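CRISPR-associated protein CasA/Cse1 (PDB 4F3E) is the large subunit of the type I-E Cascade ribonucleoprotein complex and takes part in CRISPR RNA-guided binding of invading DNA. Local coordinates at residues V395-V400 against E414-L419; K379-L384 against R427-A432; F107-D112 against R155-H160. All blocks are in the same frame, centred on the assembly; numbering follows the deposited sequence.

Contact 1 (V395-V400 against E414-L419); sequences VAKAVV and EELTKL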
loop_
_atom_site.group_PDB
_atom_site.type_symbol
_atom_site.label_atom_id
_atom_site.label_comp_id
_atom_site.label_asym_id
_atom_site.label_seq_id
_atom_site.Cartn_x
_atom_site.Cartn_y
_atom_site.Cartn_z
ATOM N N VAL A 395 30.044 2.948 -21.002
ATOM C CA VAL A 395 29.900 4.202 -21.727
ATOM C C VAL A 395 30.418 5.371 -20.888
ATOM O O VAL A 395 31.269 6.145 -21.342
ATOM C CB VAL A 395 28.443 4.444 -22.150
ATOM C CG1 VAL A 395 28.212 5.901 -22.512
ATOM C CG2 VAL A 395 28.073 3.531 -23.302
ATOM N N ALA A 396 29.923 5.474 -19.657
ATOM C CA ALA A 396 30.339 6.545 -18.752
ATOM C C ALA A 396 31.858 6.598 -18.558
ATOM O O ALA A 396 32.464 7.681 -18.599
ATOM C CB ALA A 396 29.644 6.417 -17.412
ATOM N N LYS A 397 32.470 5.433 -18.350
ATOM C CA LYS A 397 33.926 5.365 -18.248
ATOM C C LYS A 397 34.587 5.829 -19.535
ATOM O O LYS A 397 35.589 6.534 -19.502
ATOM C CB LYS A 397 34.390 3.953 -17.887
ATOM C CG LYS A 397 33.971 3.521 -16.483
ATOM C CD LYS A 397 34.444 2.118 -16.161
ATOM C CE LYS A 397 33.715 1.557 -14.955
ATOM N NZ LYS A 397 34.190 0.194 -14.591
ATOM N N ALA A 398 34.001 5.448 -20.663
ATOM C CA ALA A 398 34.548 5.777 -21.967
ATOM C C ALA A 398 34.504 7.271 -22.199
ATOM O O ALA A 398 35.443 7.867 -22.709
ATOM C CB ALA A 398 33.779 5.062 -23.052
ATOM N N VAL A 399 33.401 7.880 -21.820
ATOM C CA VAL A 399 33.268 9.312 -21.982
ATOM C C VAL A 399 34.214 10.084 -21.058
ATOM O O VAL A 399 34.960 10.942 -21.511
ATOM C CB VAL A 399 31.802 9.738 -21.789
ATOM C CG1 VAL A 399 31.693 11.239 -21.596
ATOM C CG2 VAL A 399 30.977 9.274 -22.982
ATOM N N VAL A 400 34.200 9.772 -19.767
ATOM C CA VAL A 400 34.986 10.548 -18.818
ATOM C C VAL A 400 36.476 10.399 -19.065
ATOM O O VAL A 400 37.154 11.352 -19.461
ATOM C CB VAL A 400 34.687 10.155 -17.382
ATOM C CG1 VAL A 400 35.627 10.882 -16.438
ATOM C CG2 VAL A 400 33.245 10.472 -17.050
ATOM N N GLU A 414 31.988 10.218 -8.572
ATOM C CA GLU A 414 30.713 10.931 -8.543
ATOM C C GLU A 414 30.371 11.451 -9.940
ATOM O O GLU A 414 29.201 11.524 -10.323
ATOM C CB GLU A 414 30.764 12.089 -7.542
ATOM C CG GLU A 414 29.418 12.747 -7.293
ATOM C CD GLU A 414 29.550 14.182 -6.829
ATOM O OE1 GLU A 414 29.252 14.454 -5.645
ATOM O OE2 GLU A 414 29.947 15.039 -7.651
ATOM N N GLU A 415 31.408 11.803 -10.695
ATOM C CA GLU A 415 31.236 12.260 -12.066
ATOM C C GLU A 415 30.889 11.090 -12.995
ATOM O O GLU A 415 30.208 11.261 -14.007
ATOM C CB GLU A 415 32.498 12.971 -12.534
ATOM C CG GLU A 415 32.445 13.418 -13.966
ATOM C CD GLU A 415 33.687 14.168 -14.354
ATOM O OE1 GLU A 415 34.520 14.412 -13.451
ATOM O OE2 GLU A 415 33.830 14.506 -15.550
ATOM N N LEU A 416 31.362 9.901 -12.637
ATOM C CA LEU A 416 30.986 8.675 -13.332
ATOM C C LEU A 416 29.550 8.257 -13.026
ATOM O O LEU A 416 28.808 7.866 -13.928
ATOM C CB LEU A 416 31.928 7.535 -12.961
ATOM C CG LEU A 416 33.301 7.581 -13.621
ATOM C CD1 LEU A 416 34.151 6.372 -13.198
ATOM C CD2 LEU A 416 33.135 7.651 -15.135
ATOM N N THR A 417 29.167 8.327 -11.753
ATOM C CA THR A 417 27.805 7.984 -11.346
ATOM C C THR A 417 26.820 9.018 -11.885
ATOM O O THR A 417 25.728 8.676 -12.350
ATOM C CB THR A 417 27.664 7.890 -9.807
ATOM O OG1 THR A 417 28.595 6.930 -9.288
ATOM C CG2 THR A 417 26.247 7.473 -9.424
ATOM N N LYS A 418 27.223 10.283 -11.823
ATOM C CA LYS A 418 26.418 11.370 -12.353
ATOM C C LYS A 418 26.120 11.097 -13.817
ATOM O O LYS A 418 24.963 11.107 -14.240
ATOM C CB LYS A 418 27.156 12.703 -12.196
ATOM C CG LYS A 418 26.319 13.940 -12.506
ATOM C CD LYS A 418 27.123 15.225 -12.299
ATOM C CE LYS A 418 27.668 15.337 -10.875
ATOM N NZ LYS A 418 28.541 16.540 -10.682
ATOM N N LEU A 419 27.174 10.835 -14.583
ATOM C CA LEU A 419 27.048 10.616 -16.020
ATOM C C LEU A 419 26.235 9.364 -16.351
ATOM O O LEU A 419 25.367 9.386 -17.219
ATOM C CB LEU A 419 28.425 10.544 -16.673
ATOM C CG LEU A 419 28.412 10.188 -18.158
ATOM C CD1 LEU A 419 27.694 11.247 -18.971
ATOM C CD2 LEU A 419 29.826 10.006 -18.657
#
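L419 reaches across to helix 368-400 and, through one methyl, touches three of its residues, A396, V399 and V400. Its CB already points at that helix, and with CG anti to the backbone N (chi1 175°) the chain continues the same way, bringing CG to 4.0 Å from A396 CB. At the fork it is CD2 that does the touching: this methyl is directed onto the backbone of the facing helix, 3.5 Å from A396 CA, and also lies against A396 O. The same methyl touches V399 CG1 at 3.7 Å and V400 CG2 at 3.8 Å, so it fills the groove between A396 and the next turn. The alanine CB is small enough for the leucine to settle this close to the main chain.

The two helices belong to the C-terminal helical region, consistent with the four-helix bundle known for this protein. They are joined by a short connection that is partly disordered. At 123° between their N-to-C directions and 9.1 Å between the axes of the short segments, they cross steeply, nearer to perpendicular than to antiparallel, and contact is confined to a few side chains.

L416, one turn before L419, crosses V400 obliquely and brings its CD2 to 3.4 Å from V400 CG2. This CD2 also rests against A396 O, a carbonyl oxygen already bonded within its helix by V400 N. V400 thus presents CG2 to both leucines, while its CG1 faces the extended E415, whose OE2 lies 4.1 Å from V400 CG1. Helix 479-493 packs on another flank of 395-400, where V395, A398 and V399 touch A481.

Contact 2 (K379-L384 against R427-A432); sequences KMAEEL and RLYWHA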
loop_
_atom_site.group_PDB
_atom_site.type_symbol
_atom_site.label_atom_id
_atom_site.label_comp_id
_atom_site.label_asym_id
_atom_site.label_seq_id
_atom_site.Cartn_x
_atom_site.Cartn_y
_atom_site.Cartn_z
ATOM N N LYS A 379 13.181 -13.008 -14.475
ATOM C CA LYS A 379 14.586 -13.317 -14.653
ATOM C C LYS A 379 15.141 -12.750 -15.981
ATOM O O LYS A 379 16.197 -12.132 -15.991
ATOM C CB LYS A 379 14.814 -14.834 -14.546
ATOM C CG LYS A 379 16.251 -15.277 -14.775
ATOM C CD LYS A 379 16.632 -16.460 -13.884
ATOM C CE LYS A 379 15.835 -17.729 -14.205
ATOM N NZ LYS A 379 16.301 -18.429 -15.443
ATOM N N MET A 380 14.437 -12.962 -17.095
ATOM C CA MET A 380 14.888 -12.433 -18.378
ATOM C C MET A 380 15.117 -10.922 -18.252
ATOM O O MET A 380 16.202 -10.408 -18.569
ATOM C CB MET A 380 13.849 -12.690 -19.480
ATOM C CG MET A 380 13.686 -14.127 -19.927
ATOM S SD MET A 380 12.219 -14.408 -20.970
ATOM C CE MET A 380 12.449 -13.169 -22.243
ATOM N N ALA A 381 14.086 -10.222 -17.783
ATOM C CA ALA A 381 14.109 -8.768 -17.682
ATOM C C ALA A 381 15.236 -8.317 -16.801
ATOM O O ALA A 381 15.902 -7.322 -17.098
ATOM C CB ALA A 381 12.806 -8.254 -17.136
ATOM N N GLU A 382 15.465 -9.066 -15.727
ATOM C CA GLU A 382 16.462 -8.676 -14.737
ATOM C C GLU A 382 17.879 -8.880 -15.281
ATOM O O GLU A 382 18.767 -8.076 -15.022
ATOM C CB GLU A 382 16.234 -9.433 -13.418
ATOM C CG GLU A 382 16.668 -8.706 -12.158
ATOM C CD GLU A 382 15.902 -7.406 -11.868
ATOM O OE1 GLU A 382 16.564 -6.360 -11.711
ATOM O OE2 GLU A 382 14.657 -7.418 -11.754
ATOM N N GLU A 383 18.080 -9.938 -16.059
ATOM C CA GLU A 383 19.388 -10.202 -16.649
ATOM C C GLU A 383 19.704 -9.190 -17.753
ATOM O O GLU A 383 20.793 -8.644 -17.817
ATOM C CB GLU A 383 19.480 -11.630 -17.197
ATOM C CG GLU A 383 19.428 -12.720 -16.125
ATOM C CD GLU A 383 19.735 -14.113 -16.670
ATOM O OE1 GLU A 383 19.478 -15.106 -15.949
ATOM O OE2 GLU A 383 20.240 -14.211 -17.813
ATOM N N LEU A 384 18.744 -8.938 -18.619
ATOM C CA LEU A 384 18.940 -7.938 -19.657
ATOM C C LEU A 384 19.169 -6.556 -19.037
ATOM O O LEU A 384 19.995 -5.781 -19.505
ATOM C CB LEU A 384 17.735 -7.914 -20.576
ATOM C CG LEU A 384 17.693 -6.800 -21.583
ATOM C CD1 LEU A 384 18.957 -6.870 -22.406
ATOM C CD2 LEU A 384 16.454 -6.956 -22.441
ATOM N N ARG A 427 16.719 3.800 -17.161
ATOM C CA ARG A 427 15.457 4.457 -16.839
ATOM C C ARG A 427 14.406 4.262 -17.930
ATOM O O ARG A 427 13.251 3.948 -17.646
ATOM C CB ARG A 427 15.689 5.946 -16.608
ATOM C CG ARG A 427 14.430 6.743 -16.387
ATOM C CD ARG A 427 14.727 8.218 -16.497
ATOM N NE ARG A 427 14.327 8.788 -17.783
ATOM C CZ ARG A 427 15.169 9.340 -18.652
ATOM N NH1 ARG A 427 16.470 9.389 -18.380
ATOM N NH2 ARG A 427 14.707 9.849 -19.787
ATOM N N LEU A 428 14.801 4.462 -19.185
ATOM C CA LEU A 428 13.867 4.258 -20.279
ATOM C C LEU A 428 13.494 2.795 -20.446
ATOM O O LEU A 428 12.353 2.481 -20.750
ATOM C CB LEU A 428 14.407 4.827 -21.582
ATOM C CG LEU A 428 13.590 6.050 -21.974
ATOM C CD1 LEU A 428 13.474 6.997 -20.795
ATOM C CD2 LEU A 428 14.221 6.740 -23.144
ATOM N N TYR A 429 14.463 1.901 -20.249
ATOM C CA TYR A 429 14.208 0.467 -20.321
ATOM C C TYR A 429 13.098 0.038 -19.346
ATOM O O TYR A 429 12.117 -0.583 -19.743
ATOM C CB TYR A 429 15.485 -0.291 -19.998
ATOM C CG TYR A 429 15.312 -1.782 -19.833
ATOM C CD1 TYR A 429 15.129 -2.599 -20.935
ATOM C CD2 TYR A 429 15.347 -2.375 -18.568
ATOM C CE1 TYR A 429 14.997 -3.974 -20.798
ATOM C CE2 TYR A 429 15.222 -3.752 -18.421
ATOM C CZ TYR A 429 15.045 -4.547 -19.545
ATOM O OH TYR A 429 14.914 -5.916 -19.415
ATOM N N TRP A 430 13.254 0.385 -18.073
ATOM C CA TRP A 430 12.298 -0.022 -17.053
ATOM C C TRP A 430 10.955 0.671 -17.251
ATOM O O TRP A 430 9.902 0.066 -17.070
ATOM C CB TRP A 430 12.858 0.217 -15.639
ATOM C CG TRP A 430 13.991 -0.699 -15.321
ATOM C CD1 TRP A 430 15.310 -0.363 -15.171
ATOM C CD2 TRP A 430 13.919 -2.126 -15.141
ATOM N NE1 TRP A 430 16.047 -1.481 -14.877
ATOM C CE2 TRP A 430 15.225 -2.577 -14.868
ATOM C CE3 TRP A 430 12.874 -3.059 -15.177
ATOM C CZ2 TRP A 430 15.518 -3.922 -14.629
ATOM C CZ3 TRP A 430 13.166 -4.394 -14.939
ATOM C CH2 TRP A 430 14.479 -4.815 -14.666
ATOM N N HIS A 431 10.991 1.936 -17.646
ATOM C CA HIS A 431 9.753 2.669 -17.898
ATOM C C HIS A 431 8.934 1.974 -18.991
ATOM O O HIS A 431 7.719 1.850 -18.894
ATOM C CB HIS A 431 10.081 4.103 -18.300
ATOM C CG HIS A 431 8.886 4.983 -18.436
ATOM N ND1 HIS A 431 8.146 5.056 -19.594
ATOM C CD2 HIS A 431 8.304 5.839 -17.563
ATOM C CE1 HIS A 431 7.157 5.917 -19.431
ATOM N NE2 HIS A 431 7.230 6.405 -18.207
ATOM N N ALA A 432 9.602 1.487 -20.022
ATOM C CA ALA A 432 8.903 0.751 -21.063
ATOM C C ALA A 432 8.326 -0.551 -20.527
ATOM O O ALA A 432 7.245 -0.959 -20.915
ATOM C CB ALA A 432 9.805 0.485 -22.215
#
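Y429 points its ring end-on at helix 368-400, and its hydroxyl gives a hydrogen bond to the backbone carbonyl of A381, with OH 2.9 Å from O. The donor lies in the carbonyl plane on a lone pair, at a C=O...donor angle of 114°, so the oxygen is approached well off the line of its C=O bond. Setting CG anti to the backbone N (chi1 171°) stretches the tyrosine straight out from its own helix. L384 comes obliquely to the ring near this end: its CD2 is 3.7 Å from Y429 CE1, and the leucine also lies close to the hydroxyl.

W430 projects alongside, and the two aromatic groups are turned so that an edge of the tyrosine meets one face of the indole: Y429 CD2 lies 3.6 Å above the indole plane, over its centre. The indole's far end, at CH2, reaches A381 O at 3.8 Å. E382 crosses W430 at about a right angle, its chain bent at chi2 and its carboxylate plane only 23° from that of the indole; both carboxylate oxygens lie 3.9 Å from W430 CH2, and OE1 also forms a salt bridge with R301, which itself makes a cation-pi contact with W430.

The aromatic side chains bridge a wide spacing, 11.7 Å between the segment axes. The near-antiparallel helices are consistent with the protein's four-helix bundle, and beside both, helix 449-472 receives M380, L428 and A432.

Contact 3 (F107-D112 against R155-H160); sequences FLQVAD and RALLVH
L108 and L157 come together where an irregular loop, between helix 84-94 and strand 119-120, is laid against helix 150-163. This is loop-on-helix packing in a buried part of the fold, with strand 246-252 close by: L157 also touches V248 and L250 of that strand, and V110 pairs with V248 through the backbone.

Apolar contacts carry most of the interface. L108 and L158 cross at about a right angle and meet by their methyls, CD1 to CD1, at 3.7 Å. The same L158 CD1 lies at the edge of the F107 ring, near its plane, 4.1 Å from CE1. L157, one residue earlier on the helix, sends its CD2 toward the loop instead, where it rests 3.8 Å from Q109 CG. L108 CB faces the helix, 4.2 Å from L157 CD2. Helix 46-64 covers another side of L158 through V51.

Polar contacts hold the loop's own shape and tie it to its surroundings. Both ends of the Q109 amide are occupied: OE1 accepts from L250 N, and NE2 gives hydrogen bonds to L100 O and to F107 O. The bond to F107 O is 2.9 Å long from NE2, with an N-H...O angle of 149° and the donor tilted 22° from the carbonyl plane. That carbonyl oxygen also meets the helix, 3.6 Å from L157 CD2.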
loop_
_atom_site.group_PDB
_atom_site.type_symbol
_atom_site.label_atom_id
_atom_site.label_comp_id
_atom_site.label_asym_id
_atom_site.label_seq_id
_atom_site.Cartn_x
_atom_site.Cartn_y
_atom_site.Cartn_z
ATOM N N PHE A 107 -13.540 8.755 19.099
ATOM C CA PHE A 107 -12.997 7.747 18.206
ATOM C C PHE A 107 -11.475 7.898 17.961
ATOM O O PHE A 107 -11.003 8.941 17.504
ATOM C CB PHE A 107 -13.757 7.781 16.897
ATOM C CG PHE A 107 -13.353 6.712 15.950
ATOM C CD1 PHE A 107 -12.500 6.996 14.895
ATOM C CD2 PHE A 107 -13.808 5.417 16.117
ATOM C CE1 PHE A 107 -12.116 6.012 14.016
ATOM C CE2 PHE A 107 -13.434 4.421 15.231
ATOM C CZ PHE A 107 -12.584 4.718 14.180
ATOM N N LEU A 108 -10.725 6.850 18.296
ATOM C CA LEU A 108 -9.276 6.778 18.048
ATOM C C LEU A 108 -8.476 7.927 18.651
ATOM O O LEU A 108 -7.411 8.277 18.159
ATOM C CB LEU A 108 -8.972 6.658 16.551
ATOM C CG LEU A 108 -8.578 5.263 16.080
ATOM C CD1 LEU A 108 -8.261 5.279 14.606
ATOM C CD2 LEU A 108 -7.384 4.751 16.871
ATOM N N GLN A 109 -8.994 8.497 19.724
ATOM C CA GLN A 109 -8.377 9.647 20.342
ATOM C C GLN A 109 -8.228 9.422 21.853
ATOM O O GLN A 109 -8.686 8.421 22.390
ATOM C CB GLN A 109 -9.215 10.894 20.043
ATOM C CG GLN A 109 -9.364 11.163 18.549
ATOM C CD GLN A 109 -10.383 12.235 18.236
ATOM O OE1 GLN A 109 -10.166 13.402 18.535
ATOM N NE2 GLN A 109 -11.503 11.843 17.628
ATOM N N VAL A 110 -7.565 10.353 22.523
ATOM C CA VAL A 110 -7.394 10.308 23.972
ATOM C C VAL A 110 -8.160 11.464 24.632
ATOM O O VAL A 110 -7.753 12.617 24.545
ATOM C CB VAL A 110 -5.912 10.383 24.314
ATOM C CG1 VAL A 110 -5.674 10.150 25.804
ATOM C CG2 VAL A 110 -5.135 9.383 23.459
ATOM N N ALA A 111 -9.278 11.148 25.277
ATOM C CA ALA A 111 -10.149 12.164 25.888
ATOM C C ALA A 111 -9.462 13.229 26.746
ATOM O O ALA A 111 -9.873 14.392 26.738
ATOM C CB ALA A 111 -11.253 11.503 26.701
ATOM N N ASP A 112 -8.445 12.839 27.506
ATOM C CA ASP A 112 -7.875 13.772 28.482
ATOM C C ASP A 112 -6.536 14.394 28.076
ATOM O O ASP A 112 -5.796 14.895 28.918
ATOM C CB ASP A 112 -7.838 13.172 29.900
ATOM C CG ASP A 112 -6.951 11.938 30.008
ATOM O OD1 ASP A 112 -6.685 11.492 31.153
ATOM O OD2 ASP A 112 -6.518 11.414 28.964
ATOM N N ARG A 155 -10.608 11.718 8.386
ATOM C CA ARG A 155 -9.781 10.957 7.471
ATOM C C ARG A 155 -8.293 11.115 7.775
ATOM O O ARG A 155 -7.539 10.154 7.708
ATOM C CB ARG A 155 -10.074 11.332 6.013
ATOM C CG ARG A 155 -11.353 10.760 5.441
ATOM C CD ARG A 155 -11.542 11.190 3.967
ATOM N NE ARG A 155 -12.836 11.811 3.825
ATOM C CZ ARG A 155 -13.031 13.075 3.490
ATOM N NH1 ARG A 155 -12.006 13.853 3.219
ATOM N NH2 ARG A 155 -14.263 13.543 3.412
ATOM N N ALA A 156 -7.878 12.336 8.092
ATOM C CA ALA A 156 -6.485 12.608 8.395
ATOM C C ALA A 156 -6.045 11.827 9.649
ATOM O O ALA A 156 -4.970 11.238 9.682
ATOM C CB ALA A 156 -6.275 14.111 8.581
ATOM N N LEU A 157 -6.889 11.812 10.673
ATOM C CA LEU A 157 -6.646 10.994 11.862
ATOM C C LEU A 157 -6.417 9.515 11.525
ATOM O O LEU A 157 -5.450 8.898 11.973
ATOM C CB LEU A 157 -7.839 11.118 12.807
ATOM C CG LEU A 157 -7.902 10.214 14.031
ATOM C CD1 LEU A 157 -6.647 10.419 14.888
ATOM C CD2 LEU A 157 -9.175 10.506 14.819
ATOM N N LEU A 158 -7.316 8.945 10.732
ATOM C CA LEU A 158 -7.248 7.521 10.407
ATOM C C LEU A 158 -5.929 7.196 9.684
ATOM O O LEU A 158 -5.285 6.185 9.944
ATOM C CB LEU A 158 -8.445 7.147 9.543
ATOM C CG LEU A 158 -8.940 5.715 9.629
ATOM C CD1 LEU A 158 -9.342 5.405 11.046
ATOM C CD2 LEU A 158 -10.109 5.513 8.675
ATOM N N VAL A 159 -5.520 8.092 8.794
ATOM C CA VAL A 159 -4.288 7.934 8.041
ATOM C C VAL A 159 -3.050 8.007 8.929
ATOM O O VAL A 159 -2.148 7.164 8.847
ATOM C CB VAL A 159 -4.207 8.977 6.893
ATOM C CG1 VAL A 159 -2.770 9.139 6.386
ATOM C CG2 VAL A 159 -5.161 8.583 5.750
ATOM N N HIS A 160 -3.009 9.011 9.789
ATOM C CA HIS A 160 -1.839 9.218 10.630
ATOM C C HIS A 160 -1.677 8.026 11.559
ATOM O O HIS A 160 -0.580 7.559 11.786
ATOM C CB HIS A 160 -2.003 10.512 11.424
ATOM C CG HIS A 160 -0.835 10.846 12.294
ATOM N ND1 HIS A 160 0.377 11.249 11.781
ATOM C CD2 HIS A 160 -0.704 10.867 13.639
ATOM C CE1 HIS A 160 1.213 11.485 12.770
ATOM N NE2 HIS A 160 0.585 11.261 13.913
#

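How the contacts relate
Contacts 1 and 2 share helix 368-400, which meets helix 412-422 near its C-terminal end and helix 425-441 further back. Both segments of contact 1 lie in sequence between those of contact 2, so it is nested within the loop that contact 2 closes. Their centres lie about 21 Å apart and their nearest atoms about 9 Å, without touching. Contact 3 is closed earlier in the chain and belongs to a different part of the fold: its centre is about 43 Å from that of contact 2, on the opposite side of the chain's centre, and about 50 Å from that of contact 1. The structure contains a single protein chain, and each contact is internal packing within it.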